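Local coordinates for protein pyridoxal kinase (Lactobacillus plantarum, PDB 3H74) that probably catalyses ATP-dependent phosphorylation of the 5'-hydroxyl of pyridoxal and related B6 vitamers, as a small-molecule kinase of the ribokinase superfamily, at residues P140-A145 with V155-E160; T179-A184 with G188-D193; A218-G223 with A236-W241. One frame throughout, in Å; residues are numbered along the deposited sequence.

Contact 1 (P140-A145 with V155-E160); sequences PNTTEA and VTPDLE. With SO4 (sulfate ion), chain B.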
# COMPACT_ATOMS: atom_id res chain seq x y z
N PRO A 140 -0.51 6.80 -3.32
CA PRO A 140 -1.02 6.66 -4.67
C PRO A 140 0.09 6.56 -5.70
O PRO A 140 1.16 7.16 -5.52
CB PRO A 140 -1.79 7.97 -4.88
CG PRO A 140 -1.07 8.95 -4.00
CD PRO A 140 -0.79 8.15 -2.77
N ASN A 141 -0.17 5.84 -6.78
CA ASN A 141 0.63 6.00 -7.98
C ASN A 141 0.10 7.23 -8.75
O ASN A 141 -0.79 7.94 -8.27
CB ASN A 141 0.65 4.71 -8.82
CG ASN A 141 -0.72 4.32 -9.35
OD1 ASN A 141 -1.58 5.17 -9.57
ND2 ASN A 141 -0.93 3.02 -9.57
N THR A 142 0.65 7.47 -9.93
CA THR A 142 0.34 8.68 -10.69
C THR A 142 -1.10 8.67 -11.21
O THR A 142 -1.75 9.72 -11.27
CB THR A 142 1.39 8.88 -11.82
OG1 THR A 142 2.63 9.29 -11.23
CG2 THR A 142 0.96 9.94 -12.81
N THR A 143 -1.61 7.49 -11.54
CA THR A 143 -3.01 7.33 -11.94
C THR A 143 -3.95 7.65 -10.78
O THR A 143 -4.93 8.40 -10.92
CB THR A 143 -3.29 5.90 -12.46
OG1 THR A 143 -2.45 5.63 -13.59
CG2 THR A 143 -4.73 5.73 -12.87
N GLU A 144 -3.64 7.09 -9.62
CA GLU A 144 -4.45 7.26 -8.42
C GLU A 144 -4.42 8.70 -7.91
O GLU A 144 -5.43 9.20 -7.43
CB GLU A 144 -4.00 6.28 -7.35
CG GLU A 144 -4.38 4.85 -7.74
CD GLU A 144 -3.48 3.77 -7.17
OE1 GLU A 144 -2.45 4.07 -6.54
OE2 GLU A 144 -3.84 2.59 -7.39
N ALA A 145 -3.28 9.36 -8.03
CA ALA A 145 -3.17 10.77 -7.62
C ALA A 145 -4.18 11.63 -8.38
O ALA A 145 -4.89 12.45 -7.79
CB ALA A 145 -1.77 11.28 -7.84
N VAL A 155 0.74 11.45 -17.66
CA VAL A 155 1.88 10.57 -17.41
C VAL A 155 2.86 11.24 -16.44
O VAL A 155 3.37 10.60 -15.51
CB VAL A 155 2.60 10.18 -18.74
CG1 VAL A 155 3.87 9.37 -18.47
CG2 VAL A 155 1.66 9.39 -19.65
N THR A 156 3.10 12.53 -16.66
CA THR A 156 4.00 13.32 -15.83
C THR A 156 3.27 14.58 -15.35
O THR A 156 3.42 15.66 -15.95
CB THR A 156 5.29 13.68 -16.62
OG1 THR A 156 5.82 12.50 -17.24
CG2 THR A 156 6.34 14.27 -15.69
N PRO A 157 2.46 14.47 -14.28
CA PRO A 157 1.79 15.66 -13.76
C PRO A 157 2.77 16.61 -13.07
O PRO A 157 3.85 16.19 -12.65
CB PRO A 157 0.80 15.09 -12.74
CG PRO A 157 1.42 13.81 -12.29
CD PRO A 157 2.11 13.26 -13.51
N ASP A 158 2.38 17.87 -12.96
CA ASP A 158 3.14 18.88 -12.25
C ASP A 158 2.97 18.63 -10.75
O ASP A 158 1.90 18.87 -10.19
CB ASP A 158 2.65 20.29 -12.62
CG ASP A 158 3.54 21.39 -12.07
OD1 ASP A 158 4.32 21.14 -11.13
OD2 ASP A 158 3.45 22.52 -12.60
N LEU A 159 4.04 18.15 -10.13
CA LEU A 159 4.04 17.80 -8.71
C LEU A 159 3.76 19.00 -7.81
O LEU A 159 3.18 18.85 -6.73
CB LEU A 159 5.36 17.12 -8.32
CG LEU A 159 5.66 15.78 -9.00
CD1 LEU A 159 7.09 15.33 -8.71
CD2 LEU A 159 4.66 14.70 -8.59
N GLU A 160 4.14 20.19 -8.27
CA GLU A 160 3.86 21.44 -7.55
C GLU A 160 2.35 21.75 -7.49
O GLU A 160 1.91 22.53 -6.65
CB GLU A 160 4.61 22.62 -8.19
CG GLU A 160 6.12 22.40 -8.37
CD GLU A 160 6.91 22.60 -7.09
OE1 GLU A 160 6.37 23.15 -6.11
OE2 GLU A 160 8.10 22.22 -7.07
S SO4 B . 1.23 0.20 -7.81
O1 SO4 B . 0.08 0.39 -6.93
O2 SO4 B . 1.20 1.18 -8.90
O3 SO4 B . 2.48 0.31 -7.06
O4 SO4 B . 1.15 -1.14 -8.41
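With chi1 at -72°, Thr142 sets its methyl CG2 trans to the backbone N and sends it to Pro157, while OG1 stays beside that N and hydrogen-bonds Asp180 OD1 in strand 178-183. Thr142 opens helix 142-149, whose start is a capping box of Asn141 and Glu144; Asn-Thr-Thr-Glu fits the N-X-X-E motif that ribokinase relatives use around magnesium and phosphate. CG2 meets the CD-CG side of the Pro157 ring, 3.6 Å from CD, and lies 3.7 Å from Val155 O. This methyl is the only side-chain group of 140-145 that meets 155-160, joining the loop before helix 159-167 to the first turn of helix 142-149. In the box, Glu144 N gives a 2.8 Å bond to Asn141 OD1, almost in line with the amide C=O. Asn141 N answers with a 2.9 Å bond to Glu144 OE1, on the anti side of the carboxylate and 29° out of its plane. Glu144 OE2 takes the N-H groups of Leu110 and Gly111. Asp158 OD1 caps the other helix through Glu160 N. Asn141 ND2, also bonded to Gly111 O, donates a nearly straight hydrogen bond (176°) of 2.9 Å to O2 of a sulfate, probably from the crystallisation liquor.

Contact 2 (T179-A184 with G188-D193); sequences TDVQRA and GCAWLD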
# COMPACT_ATOMS: atom_id res chain seq x y z
N THR A 179 4.16 7.34 -5.70
CA THR A 179 5.18 6.27 -5.59
C THR A 179 5.91 5.82 -6.87
O THR A 179 6.84 5.01 -6.80
CB THR A 179 4.57 5.01 -4.93
OG1 THR A 179 3.50 4.54 -5.74
CG2 THR A 179 4.08 5.32 -3.51
N ASP A 180 5.51 6.35 -8.02
CA ASP A 180 6.04 5.89 -9.31
C ASP A 180 6.60 7.03 -10.14
O ASP A 180 6.60 6.99 -11.37
CB ASP A 180 4.94 5.17 -10.10
CG ASP A 180 3.75 6.07 -10.43
OD1 ASP A 180 3.73 7.23 -9.96
OD2 ASP A 180 2.84 5.64 -11.17
N VAL A 181 7.08 8.06 -9.46
CA VAL A 181 7.61 9.23 -10.15
C VAL A 181 8.95 8.87 -10.76
O VAL A 181 9.85 8.38 -10.08
CB VAL A 181 7.75 10.44 -9.20
CG1 VAL A 181 8.41 11.61 -9.91
CG2 VAL A 181 6.39 10.86 -8.67
N GLN A 182 9.08 9.12 -12.06
CA GLN A 182 10.31 8.86 -12.78
C GLN A 182 11.09 10.14 -13.00
O GLN A 182 10.53 11.17 -13.39
CB GLN A 182 10.02 8.15 -14.11
CG GLN A 182 9.49 6.74 -13.89
CD GLN A 182 9.23 5.98 -15.17
OE1 GLN A 182 8.12 5.50 -15.40
NE2 GLN A 182 10.25 5.85 -16.01
N ARG A 183 12.38 10.09 -12.71
CA ARG A 183 13.29 11.19 -12.97
C ARG A 183 14.53 10.60 -13.59
O ARG A 183 15.26 9.84 -12.93
CB ARG A 183 13.65 11.95 -11.70
CG ARG A 183 12.56 12.86 -11.20
CD ARG A 183 13.06 13.76 -10.12
NE ARG A 183 12.02 14.65 -9.62
CZ ARG A 183 12.18 15.53 -8.64
NH1 ARG A 183 13.35 15.65 -8.04
NH2 ARG A 183 11.16 16.30 -8.26
N ALA A 184 14.76 10.96 -14.85
CA ALA A 184 15.78 10.34 -15.68
C ALA A 184 15.67 8.81 -15.57
O ALA A 184 14.63 8.24 -15.91
CB ALA A 184 17.18 10.83 -15.30
N GLY A 188 10.75 6.44 -8.12
CA GLY A 188 10.64 6.60 -6.68
C GLY A 188 9.48 7.45 -6.24
O GLY A 188 8.49 7.61 -6.96
N CYS A 189 9.63 8.01 -5.05
CA CYS A 189 8.56 8.69 -4.33
C CYS A 189 8.76 10.19 -4.30
O CYS A 189 9.88 10.68 -4.09
CB CYS A 189 8.50 8.16 -2.89
SG CYS A 189 8.01 6.42 -2.74
N ALA A 190 7.67 10.91 -4.48
CA ALA A 190 7.67 12.36 -4.34
C ALA A 190 6.66 12.78 -3.30
O ALA A 190 5.57 12.21 -3.23
CB ALA A 190 7.38 13.03 -5.67
N TRP A 191 7.01 13.79 -2.51
CA TRP A 191 6.14 14.28 -1.45
C TRP A 191 6.53 15.72 -1.10
O TRP A 191 7.58 16.21 -1.52
CB TRP A 191 6.24 13.37 -0.21
CG TRP A 191 7.50 13.55 0.57
CD1 TRP A 191 7.62 14.23 1.75
CD2 TRP A 191 8.81 13.06 0.25
NE1 TRP A 191 8.92 14.20 2.18
CE2 TRP A 191 9.67 13.49 1.28
CE3 TRP A 191 9.34 12.30 -0.80
CZ2 TRP A 191 11.04 13.18 1.29
CZ3 TRP A 191 10.70 12.00 -0.80
CH2 TRP A 191 11.53 12.44 0.24
N LEU A 192 5.68 16.38 -0.32
CA LEU A 192 5.96 17.74 0.15
C LEU A 192 6.59 17.71 1.53
O LEU A 192 6.08 17.04 2.43
CB LEU A 192 4.68 18.57 0.19
CG LEU A 192 3.93 18.85 -1.11
CD1 LEU A 192 2.60 19.52 -0.81
CD2 LEU A 192 4.75 19.69 -2.09
N ASP A 193 7.67 18.42 1.71
CA ASP A 193 8.25 18.64 3.01
C ASP A 193 7.44 19.67 3.79
O ASP A 193 6.51 20.22 3.28
CB ASP A 193 9.76 18.96 2.94
CG ASP A 193 10.08 20.33 2.35
OD1 ASP A 193 9.25 21.14 2.19
OD2 ASP A 193 11.23 20.48 2.03
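Val181 meets Ala190 through one methyl: CG1 is trans to the backbone N (chi1 175°), which leaves CG2 next to that N and 3.8 Å from Ala190 CB. Leu159 of helix 159-167 packs on both of these side chains. Beside Thr179, where the chain turns a corner, Cys189 keeps SG next to its own N (chi1 -67°). The sulfur lies alongside the threonine, 4.0 Å from Thr179 CA and 4.2 Å from Thr179 CG2, a methyl that likewise stands beside its own backbone N. Asp180 points its CB away from the partner strand. These residues belong to the beta hairpin of strands 178-183 and 186-192, the first two of a three-stranded antiparallel sheet. Val181 and Gly188 form an antiparallel hydrogen-bonded pair, with Val181 N to Gly188 O and Gly188 N to Val181 O both at 2.9 Å and both bent. The short strand segments run at about 100° to each other. Between them Val181-Gly188 is the one bridge; farther on, Ala190 pairs with Ile178. Thr179 O and Gly188 O, both acceptors, come within 3.1 Å and are not bonded. Val181 O takes the Tyr200 hydroxyl as well as Gly188 N, so one carbonyl serves two donors and ties the hairpin to the third strand, while Val181 and Ala190 add apolar contact.

Contact 3 (A218-G223 with A236-W241); sequences AAVIAG and ARANQW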
# COMPACT_ATOMS: atom_id res chain seq x y z
N ALA A 218 4.42 -0.62 0.37
CA ALA A 218 3.53 -0.11 1.40
C ALA A 218 3.80 -0.76 2.75
O ALA A 218 3.80 -0.08 3.77
CB ALA A 218 2.09 -0.30 1.00
N ALA A 219 4.02 -2.07 2.76
CA ALA A 219 4.31 -2.77 4.01
C ALA A 219 5.60 -2.25 4.63
O ALA A 219 5.67 -2.03 5.84
CB ALA A 219 4.38 -4.29 3.79
N VAL A 220 6.64 -2.07 3.81
CA VAL A 220 7.92 -1.56 4.32
C VAL A 220 7.78 -0.14 4.87
O VAL A 220 8.29 0.16 5.95
CB VAL A 220 9.02 -1.65 3.24
CG1 VAL A 220 10.26 -0.90 3.67
CG2 VAL A 220 9.35 -3.11 2.96
N ILE A 221 7.09 0.71 4.13
CA ILE A 221 6.89 2.09 4.59
C ILE A 221 6.12 2.13 5.91
O ILE A 221 6.55 2.79 6.87
CB ILE A 221 6.20 2.93 3.50
CG1 ILE A 221 7.17 3.18 2.33
CG2 ILE A 221 5.66 4.26 4.06
CD1 ILE A 221 6.56 3.83 1.11
N ALA A 222 5.01 1.39 5.99
CA ALA A 222 4.24 1.34 7.22
C ALA A 222 5.09 0.80 8.36
O ALA A 222 5.04 1.33 9.48
CB ALA A 222 2.99 0.52 7.05
N GLY A 223 5.85 -0.27 8.10
CA GLY A 223 6.69 -0.88 9.12
C GLY A 223 7.75 0.07 9.65
O GLY A 223 8.00 0.13 10.86
N ALA A 236 13.47 6.84 1.55
CA ALA A 236 14.76 6.50 0.96
C ALA A 236 15.07 5.01 1.14
O ALA A 236 15.40 4.32 0.18
CB ALA A 236 15.87 7.37 1.55
N ARG A 237 14.92 4.52 2.37
CA ARG A 237 15.20 3.11 2.65
C ARG A 237 14.22 2.19 1.93
O ARG A 237 14.63 1.17 1.36
CB ARG A 237 15.18 2.84 4.15
CG ARG A 237 15.34 1.37 4.52
CD ARG A 237 15.53 1.22 6.01
NE ARG A 237 16.91 1.50 6.38
CZ ARG A 237 17.30 2.10 7.50
NH1 ARG A 237 18.59 2.29 7.72
NH2 ARG A 237 16.42 2.51 8.40
N ALA A 238 12.93 2.54 1.94
CA ALA A 238 11.92 1.70 1.30
C ALA A 238 12.18 1.55 -0.19
O ALA A 238 12.06 0.46 -0.74
CB ALA A 238 10.54 2.25 1.56
N ASN A 239 12.57 2.64 -0.83
CA ASN A 239 12.90 2.56 -2.26
C ASN A 239 14.13 1.68 -2.56
O ASN A 239 14.15 0.92 -3.47
CB ASN A 239 13.03 4.01 -2.83
CG ASN A 239 11.65 4.61 -3.07
OD1 ASN A 239 11.06 4.37 -4.04
ND2 ASN A 239 11.13 5.26 -2.11
N GLN A 240 15.12 1.80 -1.72
CA GLN A 240 16.31 1.00 -1.85
C GLN A 240 15.98 -0.49 -1.64
O GLN A 240 16.41 -1.32 -2.37
CB GLN A 240 17.41 1.40 -0.86
CG GLN A 240 18.51 0.29 -0.87
CD GLN A 240 19.86 0.69 -0.25
OE1 GLN A 240 20.08 0.45 0.95
NE2 GLN A 240 20.74 1.26 -1.06
N TRP A 241 15.18 -0.76 -0.63
CA TRP A 241 14.81 -2.17 -0.32
C TRP A 241 13.94 -2.79 -1.42
O TRP A 241 14.12 -3.91 -1.79
CB TRP A 241 14.11 -2.16 1.05
CG TRP A 241 15.05 -2.12 2.24
CD1 TRP A 241 16.38 -2.03 2.22
CD2 TRP A 241 14.66 -2.27 3.60
NE1 TRP A 241 16.87 -2.10 3.50
CE2 TRP A 241 15.82 -2.26 4.36
CE3 TRP A 241 13.45 -2.43 4.24
CZ2 TRP A 241 15.81 -2.38 5.76
CZ3 TRP A 241 13.44 -2.57 5.65
CH2 TRP A 241 14.62 -2.52 6.35
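Trp241 N donates to Arg237 O at 2.8 Å, the shortest of the helical bonds here; it closes one turn of helix 231-251, and the side chain of Arg237 lies over the indole. Arg237 runs along one face of the ring, with CG 3.7 Å above the plane and over its centre. From helix 213-226, Val220 comes in obliquely: CG1, trans to the backbone N at chi1 169°, lies 3.6 Å from Trp241 CE3. The same methyl is 3.8 Å from Ala238 CB. The two segments form a roughly antiparallel helix pair, their axes 9.3 Å apart at closest approach and their directions 148° apart. In ribokinase-type kinases the first of these helices begins at a Gly-Thr-Gly-Asp sequence forming the anion hole, and the same sequence is present at its start in this chain. Ala238 faces the first helix with nothing longer than a methyl, and here the backbones are nearest, Val220 CA and Ala238 CA 6.0 Å apart. Ile221 points its CB to the flank, but chi1 of -70° brings CG1 back to 3.6 Å from Ala238 CB. Leu217 also touches Ala238. Helix 264-274 adds Leu266, Ala269 and Ile270 around the Trp241 side chain.

In the fold
Contact 3 is the buried one, wholly apolar between two helices; its centre is about 10 Å from the centre of the chain. The centres of contacts 1 and 2 lie farther out, about 16 and 15 Å from that point, and both are partly buried. Contact 1 relies on a single methyl across its segments, with its polar bonds made within the helix starts and to neighbours outside the pair, whereas contact 2 joins its strands through the backbone. Contacts 1 and 2 adjoin: Pro140 O probably bonds Thr179 N, and Asn141 CB packs against Asp180. Contact 2 also borders contact 3, where Cys189 SG and Gly188 CA pack against the Asn239 amide. Contacts 1 and 3 do not touch.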